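Local coordinates for indole-3-pyruvate decarboxylase (Azospirillum brasilense, PDB 2NXW), which decarboxylates indole-3-pyruvate to indole-3-acetaldehyde in auxin biosynthesis, using thiamine diphosphate and a magnesium ion as cofactors, at residues Q37-I42 / V87-Y92; L65-A70 / A96-N101; A266-L271 / R353-K358. One frame throughout, in Å; residues are numbered along the deposited sequence.

Interaction 1: residues Q37-I42 / V87-Y92; sequences QAMFGI and VAAVTY
Val87 meets the 37-42 segment with both its backbone and its side chain. Its CG1, anti to the backbone N (chi1 -170°), lies against the side chain of Met39, 3.4 Å from CG, a tight carbon pair, with the sulfur close to the same methyl. A water bridges the entry to the pairing, donating to Ala38 O and accepting from Val87 N. Val87 O then takes Phe40 N at 3.0 Å and also lies at the edge of the Phe40 ring, near its plane. At Ala88 the backbone contributes a CA-H...O contact to Phe40 O. Strands 39-41 and 87-90 are thus parallel neighbours, twisted by 32°, within the six-stranded parallel sheet of the N-terminal thiamine diphosphate-binding domain, its strand order 2-1-3-4-6-5. Ala89 N donates to Phe40 O at 2.8 Å, and Ala89 O receives Ile42 N at 3.1 Å. Ala89 CB lies 3.9 Å from Met39 SD, on the face covered by helix 48-57, whereas Phe40 packs on helix 68-82. Gly41 CA lies 3.0 Å from Ala89 O, and a CB on it would run into that oxygen. Past Val90 the strands part, and a second water joins Thr91 N to Ile42 O, beside the cofactor that Ile42 touches.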
# COMPACT_ATOMS: atom_id res chain seq x y z
N GLN A 37 13.64 20.35 29.23
CA GLN A 37 13.43 20.90 30.57
C GLN A 37 12.66 20.00 31.53
O GLN A 37 12.56 20.30 32.72
CB GLN A 37 12.71 22.24 30.45
CG GLN A 37 13.49 23.28 29.66
CD GLN A 37 12.73 24.57 29.46
OE1 GLN A 37 11.67 24.59 28.85
NE2 GLN A 37 13.28 25.66 29.98
N ALA A 38 12.10 18.91 31.02
CA ALA A 38 11.35 18.01 31.87
C ALA A 38 11.06 16.74 31.10
O ALA A 38 11.28 16.66 29.90
CB ALA A 38 10.04 18.66 32.27
N MET A 39 10.60 15.73 31.83
CA MET A 39 10.21 14.49 31.19
C MET A 39 8.85 14.15 31.76
O MET A 39 8.67 14.06 32.98
CB MET A 39 11.17 13.35 31.47
CG MET A 39 10.76 12.10 30.68
SD MET A 39 12.03 10.85 30.62
CE MET A 39 12.06 10.46 32.31
N PHE A 40 7.88 14.01 30.87
CA PHE A 40 6.53 13.65 31.26
C PHE A 40 6.38 12.16 31.01
O PHE A 40 6.97 11.63 30.07
CB PHE A 40 5.52 14.42 30.40
CG PHE A 40 5.61 15.90 30.55
CD1 PHE A 40 4.92 16.56 31.58
CD2 PHE A 40 6.42 16.64 29.70
CE1 PHE A 40 5.04 17.94 31.74
CE2 PHE A 40 6.55 18.02 29.85
CZ PHE A 40 5.86 18.67 30.88
N GLY A 41 5.61 11.47 31.84
CA GLY A 41 5.43 10.06 31.59
C GLY A 41 4.51 9.30 32.51
O GLY A 41 4.06 9.81 33.53
N ILE A 42 4.21 8.07 32.11
CA ILE A 42 3.41 7.15 32.91
C ILE A 42 4.19 5.84 32.83
O ILE A 42 4.47 5.33 31.74
CB ILE A 42 1.96 6.95 32.39
CG1 ILE A 42 1.15 8.23 32.65
CG2 ILE A 42 1.29 5.79 33.13
CD1 ILE A 42 -0.18 8.27 31.94
N VAL A 87 9.90 15.66 25.98
CA VAL A 87 10.21 14.27 26.35
C VAL A 87 9.00 13.59 26.96
O VAL A 87 8.46 14.03 27.97
CB VAL A 87 11.41 14.20 27.33
CG1 VAL A 87 11.86 12.75 27.50
CG2 VAL A 87 12.57 15.05 26.80
N ALA A 88 8.61 12.48 26.33
CA ALA A 88 7.45 11.71 26.74
C ALA A 88 7.85 10.26 26.93
O ALA A 88 8.25 9.59 25.97
CB ALA A 88 6.37 11.81 25.67
N ALA A 89 7.74 9.78 28.17
CA ALA A 89 8.12 8.42 28.53
C ALA A 89 6.92 7.53 28.82
O ALA A 89 6.06 7.87 29.63
CB ALA A 89 9.06 8.44 29.74
N VAL A 90 6.89 6.38 28.15
CA VAL A 90 5.81 5.42 28.29
C VAL A 90 6.30 3.99 28.44
O VAL A 90 7.50 3.70 28.33
CB VAL A 90 4.88 5.47 27.05
CG1 VAL A 90 4.20 6.85 26.97
CG2 VAL A 90 5.68 5.19 25.78
N THR A 91 5.37 3.08 28.71
CA THR A 91 5.72 1.68 28.85
C THR A 91 5.29 0.95 27.58
O THR A 91 4.45 1.44 26.82
CB THR A 91 5.08 1.07 30.10
OG1 THR A 91 5.67 -0.22 30.35
CG2 THR A 91 3.56 0.93 29.93
N TYR A 92 5.87 -0.22 27.38
CA TYR A 92 5.60 -1.03 26.20
C TYR A 92 4.16 -1.48 26.09
O TYR A 92 3.52 -1.79 27.10
CB TYR A 92 6.51 -2.27 26.22
CG TYR A 92 6.71 -2.91 24.87
CD1 TYR A 92 7.46 -2.25 23.90
CD2 TYR A 92 6.16 -4.15 24.55
CE1 TYR A 92 7.67 -2.81 22.64
CE2 TYR A 92 6.37 -4.73 23.28
CZ TYR A 92 7.13 -4.04 22.34
OH TYR A 92 7.37 -4.56 21.09
O HOH W 1 9.57 17.79 27.93
O HOH W 2 2.87 4.35 29.72

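Interaction 2: residues L65-A70 / A96-N101; sequences LSHEPA and AFNMVN. With TPP (thiamine diphosphate), chain I.
The His67 ring, the carboxylate of Glu68 and the amide of Asn98 come together around Asn98 ND2. One face of the imidazole is covered by CD of Pro69, 3.5 Å above its plane and offset toward the rim; Asn98 ND2 approaches the ring obliquely, 3.0 Å from His67 NE2, with ring and amide planes 59° apart. The same ND2 donates a nearly straight bond to Glu68 OE1 at 2.9 Å. This acceptor lies in the amide plane, but the donor arrives on the anti side of the carboxylate, 29° out of its plane. Glu68 reaches this position through a bend at chi2 (82°), which leaves OE2 2.6 Å from N1' of thiamine diphosphate. Such a glutamate beside N1' of the aminopyrimidine is the hallmark of thiamine diphosphate enzymes, and Asn98, in the second shell, probably helps to fix the rotation of the carboxylate. The pocket is completed across the subunit interface, where Gly450 and Met481 of the second subunit bind the cofactor. Met99 CG also lies 3.5 Å from Glu68 O. His67 is the N-cap of helix 68-82, whose first turn faces the type I turn from Phe97 to Val100 between helices 94-97 and 100-108, while Met99 continues onto strand 86-90 and Val71.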
# COMPACT_ATOMS: atom_id res chain seq x y z
N LEU A 65 1.50 12.03 34.69
CA LEU A 65 0.15 12.48 34.40
C LEU A 65 -0.78 11.28 34.55
O LEU A 65 -0.33 10.19 34.90
CB LEU A 65 0.09 13.10 33.00
CG LEU A 65 0.85 14.43 32.98
CD1 LEU A 65 1.00 14.95 31.57
CD2 LEU A 65 0.12 15.45 33.85
N SER A 66 -2.06 11.47 34.31
CA SER A 66 -3.02 10.40 34.48
C SER A 66 -3.17 9.42 33.32
O SER A 66 -3.26 8.21 33.53
CB SER A 66 -4.41 10.98 34.74
OG SER A 66 -4.42 11.78 35.92
N HIS A 67 -3.19 9.96 32.11
CA HIS A 67 -3.45 9.17 30.90
C HIS A 67 -2.41 9.52 29.83
O HIS A 67 -2.01 10.69 29.73
CB HIS A 67 -4.87 9.52 30.44
CG HIS A 67 -5.56 8.45 29.64
ND1 HIS A 67 -6.74 8.70 28.97
CD2 HIS A 67 -5.27 7.14 29.44
CE1 HIS A 67 -7.15 7.58 28.39
NE2 HIS A 67 -6.28 6.63 28.66
N GLU A 68 -1.97 8.54 29.04
CA GLU A 68 -0.93 8.80 28.05
C GLU A 68 -1.18 9.92 27.04
O GLU A 68 -0.23 10.58 26.61
CB GLU A 68 -0.52 7.51 27.31
CG GLU A 68 0.30 6.54 28.17
CD GLU A 68 -0.52 5.66 29.09
OE1 GLU A 68 -1.78 5.71 29.06
OE2 GLU A 68 0.09 4.89 29.87
N PRO A 69 -2.45 10.14 26.62
CA PRO A 69 -2.63 11.25 25.67
C PRO A 69 -2.04 12.53 26.25
O PRO A 69 -1.35 13.28 25.55
CB PRO A 69 -4.15 11.32 25.51
CG PRO A 69 -4.55 9.88 25.59
CD PRO A 69 -3.70 9.38 26.78
N ALA A 70 -2.30 12.76 27.54
CA ALA A 70 -1.79 13.95 28.22
C ALA A 70 -0.26 13.97 28.31
O ALA A 70 0.35 15.03 28.28
CB ALA A 70 -2.40 14.05 29.61
N ALA A 96 2.29 2.86 25.21
CA ALA A 96 2.79 3.51 24.01
C ALA A 96 1.71 3.70 22.94
O ALA A 96 1.61 4.77 22.33
CB ALA A 96 3.97 2.69 23.44
N PHE A 97 0.89 2.67 22.70
CA PHE A 97 -0.14 2.79 21.68
C PHE A 97 -1.14 3.88 22.03
O PHE A 97 -1.73 4.50 21.15
CB PHE A 97 -0.88 1.46 21.50
CG PHE A 97 -0.08 0.42 20.78
CD1 PHE A 97 0.50 0.70 19.55
CD2 PHE A 97 0.10 -0.84 21.35
CE1 PHE A 97 1.26 -0.28 18.87
CE2 PHE A 97 0.85 -1.82 20.69
CZ PHE A 97 1.43 -1.54 19.45
N ASN A 98 -1.31 4.13 23.33
CA ASN A 98 -2.23 5.15 23.81
C ASN A 98 -1.72 6.57 23.58
O ASN A 98 -2.43 7.53 23.85
CB ASN A 98 -2.50 4.89 25.30
CG ASN A 98 -3.83 5.44 25.77
OD1 ASN A 98 -4.77 5.64 24.98
ND2 ASN A 98 -3.93 5.67 27.07
N MET A 99 -0.48 6.72 23.10
CA MET A 99 0.08 8.05 22.85
C MET A 99 0.29 8.32 21.35
O MET A 99 0.83 9.35 20.96
CB MET A 99 1.41 8.20 23.60
CG MET A 99 1.77 9.64 23.91
SD MET A 99 3.20 9.77 25.02
CE MET A 99 4.54 9.11 23.96
N VAL A 100 -0.15 7.39 20.51
CA VAL A 100 0.01 7.51 19.06
C VAL A 100 -0.63 8.79 18.51
O VAL A 100 -0.03 9.49 17.69
CB VAL A 100 -0.58 6.25 18.36
CG1 VAL A 100 -0.79 6.48 16.88
CG2 VAL A 100 0.37 5.07 18.58
N ASN A 101 -1.83 9.12 18.97
CA ASN A 101 -2.48 10.33 18.49
C ASN A 101 -1.71 11.60 18.86
O ASN A 101 -1.48 12.47 18.01
CB ASN A 101 -3.92 10.40 19.02
CG ASN A 101 -4.61 11.67 18.62
OD1 ASN A 101 -4.59 12.06 17.45
ND2 ASN A 101 -5.24 12.33 19.59
N1' TPP I . -0.69 2.60 30.79
C2' TPP I . -1.63 1.80 30.26
CM2 TPP I . -2.57 2.36 29.20
N3' TPP I . -1.74 0.53 30.65
C4' TPP I . -0.92 -0.01 31.60
N4' TPP I . -1.04 -1.33 31.94
C5' TPP I . 0.07 0.82 32.22
C6' TPP I . 0.15 2.15 31.76
C7' TPP I . 1.05 0.31 33.33
N3 TPP I . 0.35 -0.14 34.62
C2 TPP I . 0.13 -1.44 34.81
S1 TPP I . -0.60 -1.52 36.39
C5 TPP I . -0.60 0.20 36.73
C4 TPP I . 0.01 0.74 35.60
CM4 TPP I . 0.26 2.25 35.49
C6 TPP I . -1.11 0.85 37.95
C7 TPP I . -2.64 0.77 37.99
O7 TPP I . -3.02 1.58 39.08
PA TPP I . -4.53 1.36 39.49
O1A TPP I . -5.49 1.55 38.34
O2A TPP I . -4.82 2.42 40.61
O3A TPP I . -4.80 -0.13 40.11
PB TPP I . -3.77 -0.71 41.28
O1B TPP I . -3.59 0.37 42.36
O2B TPP I . -4.48 -1.95 41.85
O3B TPP I . -2.44 -1.10 40.69

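Interaction 3: residues A266-L271 / R353-K358; sequences APTPPL and RTTRGK
A loop of the central domain, 266-271 after strand 253-255, meets at the surface a second loop of irregular backbone, the 353-358 segment after helix 337-346. Thr355 N donates to Pro267 O at 2.8 Å, and Thr354 CA adds a CA-H...O contact to the same oxygen. The CG2 methyl of Thr268 sits over one face of the Arg353 guanidinium, 3.4 Å from NH2 and offset toward the rim. That group is held from outside by Ala246 O of helix 239-249, bonded to NH2. Losing this guanidinium to an alanine here would probably uncover the Thr268 methyl and leave Ala246 O without its bond from the arginine. At the other end, Arg356 bends at chi3 (67°) and brings NH1 to Ala266 O at 2.9 Å, edge-on in the guanidinium plane but tilted 27° from the carbonyl plane; NH1 also bonds Ala264 O. Arg356 CG lies 3.6 Å from Pro269 CD, the two side chains crossing at about a right angle. A water donates to Pro269 O and hydrogen-bonds Thr355 OG1. The loops are thus joined by two direct bonds to the carbonyls of Ala266 and Pro267, by the water and by carbons of Thr268 and Pro269, while Arg353 anchors its loop to helix 239-249.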
# COMPACT_ATOMS: atom_id res chain seq x y z
N ALA A 266 9.15 44.00 15.20
CA ALA A 266 10.05 44.33 14.09
C ALA A 266 9.71 45.61 13.34
O ALA A 266 8.59 46.12 13.41
CB ALA A 266 10.07 43.16 13.10
N PRO A 267 10.68 46.16 12.59
CA PRO A 267 10.47 47.39 11.81
C PRO A 267 9.41 47.18 10.74
O PRO A 267 8.73 48.12 10.34
CB PRO A 267 11.86 47.66 11.22
CG PRO A 267 12.78 47.06 12.22
CD PRO A 267 12.10 45.77 12.59
N THR A 268 9.29 45.94 10.24
CA THR A 268 8.27 45.61 9.25
C THR A 268 7.51 44.40 9.79
O THR A 268 7.76 43.25 9.40
CB THR A 268 8.89 45.29 7.85
OG1 THR A 268 9.74 44.14 7.93
CG2 THR A 268 9.71 46.49 7.36
N PRO A 269 6.58 44.64 10.72
CA PRO A 269 5.77 43.59 11.34
C PRO A 269 4.70 43.03 10.42
O PRO A 269 4.37 43.62 9.40
CB PRO A 269 5.18 44.30 12.56
CG PRO A 269 4.93 45.68 12.02
CD PRO A 269 6.19 45.97 11.23
N PRO A 270 4.16 41.85 10.75
CA PRO A 270 3.12 41.24 9.92
C PRO A 270 1.88 42.12 9.83
O PRO A 270 1.50 42.76 10.81
CB PRO A 270 2.84 39.93 10.64
CG PRO A 270 4.15 39.59 11.27
CD PRO A 270 4.57 40.93 11.83
N LEU A 271 1.26 42.16 8.65
CA LEU A 271 0.04 42.93 8.44
C LEU A 271 -1.10 42.21 9.15
O LEU A 271 -2.12 42.80 9.47
CB LEU A 271 -0.27 43.01 6.95
CG LEU A 271 0.73 43.78 6.08
CD1 LEU A 271 0.51 43.43 4.62
CD2 LEU A 271 0.57 45.27 6.32
N ARG A 353 13.81 50.81 6.30
CA ARG A 353 12.40 50.69 5.96
C ARG A 353 11.58 50.30 7.19
O ARG A 353 11.94 49.38 7.92
CB ARG A 353 12.23 49.61 4.88
CG ARG A 353 10.89 49.62 4.18
CD ARG A 353 10.90 48.64 3.01
NE ARG A 353 10.87 47.26 3.47
CZ ARG A 353 9.75 46.61 3.78
NH1 ARG A 353 8.58 47.23 3.68
NH2 ARG A 353 9.80 45.35 4.19
N THR A 354 10.48 51.01 7.41
CA THR A 354 9.62 50.73 8.56
C THR A 354 8.15 50.81 8.14
O THR A 354 7.72 51.78 7.51
CB THR A 354 9.88 51.75 9.70
OG1 THR A 354 11.28 51.74 10.04
CG2 THR A 354 9.07 51.38 10.94
N THR A 355 7.39 49.78 8.48
CA THR A 355 5.98 49.75 8.12
C THR A 355 5.08 49.58 9.33
O THR A 355 3.93 49.14 9.20
CB THR A 355 5.69 48.62 7.12
OG1 THR A 355 6.11 47.37 7.67
CG2 THR A 355 6.42 48.88 5.81
N ARG A 356 5.59 49.93 10.50
CA ARG A 356 4.81 49.84 11.72
C ARG A 356 3.69 50.88 11.69
O ARG A 356 3.78 51.89 10.98
CB ARG A 356 5.71 50.06 12.94
CG ARG A 356 6.75 48.97 13.14
CD ARG A 356 7.51 49.15 14.45
NE ARG A 356 6.65 48.95 15.61
CZ ARG A 356 6.25 47.76 16.06
NH1 ARG A 356 6.63 46.65 15.44
NH2 ARG A 356 5.46 47.69 17.12
N GLY A 357 2.63 50.61 12.44
CA GLY A 357 1.48 51.50 12.52
C GLY A 357 0.58 51.03 13.64
O GLY A 357 0.89 50.05 14.31
N LYS A 358 -0.54 51.71 13.85
CA LYS A 358 -1.46 51.30 14.91
C LYS A 358 -1.97 49.89 14.64
O LYS A 358 -2.17 49.51 13.48
CB LYS A 358 -2.61 52.31 15.04
CG LYS A 358 -2.23 53.52 15.90
CD LYS A 358 -3.31 54.59 15.91
CE LYS A 358 -3.42 55.29 14.56
NZ LYS A 358 -4.46 56.35 14.58
O HOH W 3 4.02 45.75 7.91

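Interactions 1 and 2 are buried parts of the N-terminal cofactor-binding domain, their centres 10 Å apart, and their segments alternate along the chain. They use consecutive elements of the chain: helix 68-82 leads into strand 86-90, which leads into helix 94-97, and Ile42 CD1 packs 3.4 Å from Glu68 N. Interaction 3 lies about 42 Å from both, centre to centre, on the opposite side of the chain's centre and away from the cofactor and magnesium sites. Chemistry follows place. Regular backbone bonds and apolar side chains build the sheet of interaction 1, a buried polar pair probably helps to position a glutamate beside the cofactor in interaction 2, and arginines, prolines and water join the partly exposed loops of interaction 3.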